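Local coordinates for protein Drep2 (Drosophila melanogaster, PDB 4D2K) that probably takes part in apoptotic DNA fragmentation through its CIDE domain, the piece present here, which binds copies of itself and probably builds higher-order assemblies, at residues A[50-55]-A[76-81]. Numbering follows the deposited sequence.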
loop_
_atom_site.group_PDB
_atom_site.type_symbol
_atom_site.label_atom_id
_atom_site.label_comp_id
_atom_site.label_asym_id
_atom_site.label_seq_id
_atom_site.Cartn_x
_atom_site.Cartn_y
_atom_site.Cartn_z
ATOM N N ARG A 50 -6.327 -4.924 0.595
ATOM C CA ARG A 50 -5.689 -5.074 -0.685
ATOM C C ARG A 50 -4.796 -3.847 -0.927
ATOM O O ARG A 50 -5.072 -2.766 -0.433
ATOM C CB ARG A 50 -6.768 -5.250 -1.752
ATOM C CG ARG A 50 -7.413 -6.631 -1.687
ATOM C CD ARG A 50 -8.772 -6.684 -2.365
ATOM N NE ARG A 50 -9.694 -5.708 -1.787
ATOM C CZ ARG A 50 -10.164 -4.645 -2.433
ATOM N NH1 ARG A 50 -9.819 -4.430 -3.700
ATOM N NH2 ARG A 50 -10.994 -3.810 -1.817
ATOM N N VAL A 51 -3.711 -4.020 -1.662
ATOM C CA VAL A 51 -2.846 -2.891 -1.981
ATOM C C VAL A 51 -2.826 -2.717 -3.487
ATOM O O VAL A 51 -2.631 -3.683 -4.214
ATOM C CB VAL A 51 -1.416 -3.094 -1.434
ATOM C CG1 VAL A 51 -0.517 -1.954 -1.873
ATOM C CG2 VAL A 51 -1.447 -3.199 0.095
ATOM N N VAL A 52 -3.049 -1.506 -3.972
ATOM C CA VAL A 52 -3.043 -1.319 -5.410
ATOM C C VAL A 52 -2.209 -0.112 -5.771
ATOM O O VAL A 52 -1.983 0.760 -4.941
ATOM C CB VAL A 52 -4.494 -1.135 -5.996
ATOM C CG1 VAL A 52 -5.368 -2.346 -5.709
ATOM C CG2 VAL A 52 -5.146 0.143 -5.458
ATOM N N LEU A 53 -1.764 -0.050 -7.020
ATOM C CA LEU A 53 -1.070 1.132 -7.507
ATOM C C LEU A 53 -2.062 2.285 -7.561
ATOM O O LEU A 53 -3.220 2.105 -7.949
ATOM C CB LEU A 53 -0.487 0.880 -8.894
ATOM C CG LEU A 53 0.664 -0.114 -9.041
ATOM C CD1 LEU A 53 1.092 -0.148 -10.502
ATOM C CD2 LEU A 53 1.831 0.311 -8.169
ATOM N N GLU A 54 -1.616 3.469 -7.175
ATOM C CA GLU A 54 -2.492 4.617 -7.237
ATOM C C GLU A 54 -2.811 4.974 -8.689
ATOM O O GLU A 54 -3.888 5.481 -8.982
ATOM C CB GLU A 54 -1.880 5.823 -6.506
ATOM C CG GLU A 54 -2.859 7.012 -6.356
ATOM C CD GLU A 54 -2.971 7.843 -7.616
ATOM O OE1 GLU A 54 -1.985 7.892 -8.382
ATOM O OE2 GLU A 54 -4.042 8.437 -7.858
ATOM N N CYS A 55 -1.860 4.771 -9.587
ATOM C CA CYS A 55 -2.045 5.258 -10.948
ATOM C C CYS A 55 -3.115 4.489 -11.748
ATOM O O CYS A 55 -3.821 5.098 -12.541
ATOM C CB CYS A 55 -0.716 5.241 -11.718
ATOM S SG CYS A 55 0.003 3.605 -11.929
ATOM N N LEU A 76 -2.390 2.607 -2.870
ATOM C CA LEU A 76 -3.593 2.782 -2.065
ATOM C C LEU A 76 -3.830 1.499 -1.299
ATOM O O LEU A 76 -3.667 0.391 -1.821
ATOM C CB LEU A 76 -4.830 3.110 -2.918
ATOM C CG LEU A 76 -4.803 4.265 -3.923
ATOM C CD1 LEU A 76 -6.197 4.495 -4.487
ATOM C CD2 LEU A 76 -4.250 5.547 -3.319
ATOM N N LEU A 77 -4.246 1.657 -0.058
ATOM C CA LEU A 77 -4.662 0.525 0.722
ATOM C C LEU A 77 -6.190 0.505 0.644
ATOM O O LEU A 77 -6.825 1.491 0.955
ATOM C CB LEU A 77 -4.150 0.660 2.152
ATOM C CG LEU A 77 -4.150 -0.531 3.097
ATOM C CD1 LEU A 77 -3.101 -0.306 4.160
ATOM C CD2 LEU A 77 -5.501 -0.643 3.746
ATOM N N LEU A 78 -6.764 -0.604 0.198
ATOM C CA LEU A 78 -8.217 -0.765 0.098
ATOM C C LEU A 78 -8.704 -1.739 1.145
ATOM O O LEU A 78 -8.203 -2.868 1.229
ATOM C CB LEU A 78 -8.626 -1.308 -1.277
ATOM C CG LEU A 78 -8.126 -0.542 -2.498
ATOM C CD1 LEU A 78 -8.567 -1.222 -3.779
ATOM C CD2 LEU A 78 -8.601 0.892 -2.448
ATOM N N ARG A 79 -9.660 -1.317 1.955
ATOM C CA ARG A 79 -10.282 -2.233 2.906
ATOM C C ARG A 79 -11.759 -2.422 2.576
ATOM O O ARG A 79 -12.324 -1.671 1.775
ATOM C CB ARG A 79 -10.116 -1.721 4.333
ATOM C CG ARG A 79 -10.263 -0.205 4.469
ATOM C CD ARG A 79 -9.994 0.261 5.891
ATOM N NE ARG A 79 -10.653 -0.603 6.865
ATOM C CZ ARG A 79 -10.768 -0.320 8.158
ATOM N NH1 ARG A 79 -10.288 0.821 8.629
ATOM N NH2 ARG A 79 -11.381 -1.166 8.975
ATOM N N GLN A 80 -12.364 -3.443 3.176
ATOM C CA GLN A 80 -13.821 -3.625 3.177
ATOM C C GLN A 80 -14.588 -3.200 1.933
ATOM O O GLN A 80 -15.424 -2.292 2.021
ATOM C CB GLN A 80 -14.430 -2.838 4.347
ATOM C CG GLN A 80 -14.225 -3.406 5.742
ATOM C CD GLN A 80 -14.985 -2.600 6.778
ATOM O OE1 GLN A 80 -15.348 -1.441 6.534
ATOM N NE2 GLN A 80 -15.246 -3.208 7.931
ATOM N N GLY A 81 -14.307 -3.791 0.782
ATOM C CA GLY A 81 -15.107 -3.464 -0.387
ATOM C C GLY A 81 -14.796 -2.183 -1.121
ATOM O O GLY A 81 -15.480 -1.857 -2.072
#
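R50 folds its guanidinium over L78 where strands 49-53 and 74-79 run antiparallel in the mixed sheet of the CIDE domain, a ubiquitin-like beta-grasp fold. R50 and L78 form a hydrogen-bonded pair, as do V52 and L76, while V51 and L77 make the non-hydrogen-bonded pair between them. R50 N to L78 O (2.9 Å) and L78 N to R50 O close the first pair, and V52 N to L76 O and L76 N to V52 O close the second.

R50, L76 and L78 bury the most surface in this contact. The arginine chain starts with CG anti to the carbonyl carbon (chi1 -73°), then bends at chi3 (-57°), which brings the flat end group back across the neighbouring strand. One face of the guanidinium lies on L78, with NH1 3.4 Å from L78 CD1 and NH2 3.5 Å from L78 CB. NH2 also bonds to the carbonyl oxygen of E82, so the charged group is held by a polar contact as well as by packing. An alanine in place of R50 would probably uncover L78 on this side and leave the E82 carbonyl without that donor.

On the same sheet face, V52 splits its two methyls between the leucines: CG1 meets L78 CD1 and CG2 meets L76 CB. V51 and L77 point to the opposite face, where L77 touches L41 and I14. L76 also packs on W15 of strand 10-16, next in the sheet. Past the strand end, E54 pairs its carboxylate with R19 in a salt bridge, while the aliphatic part of its chain leans on the end of L76, CG resting 3.6 Å from L76 CD2.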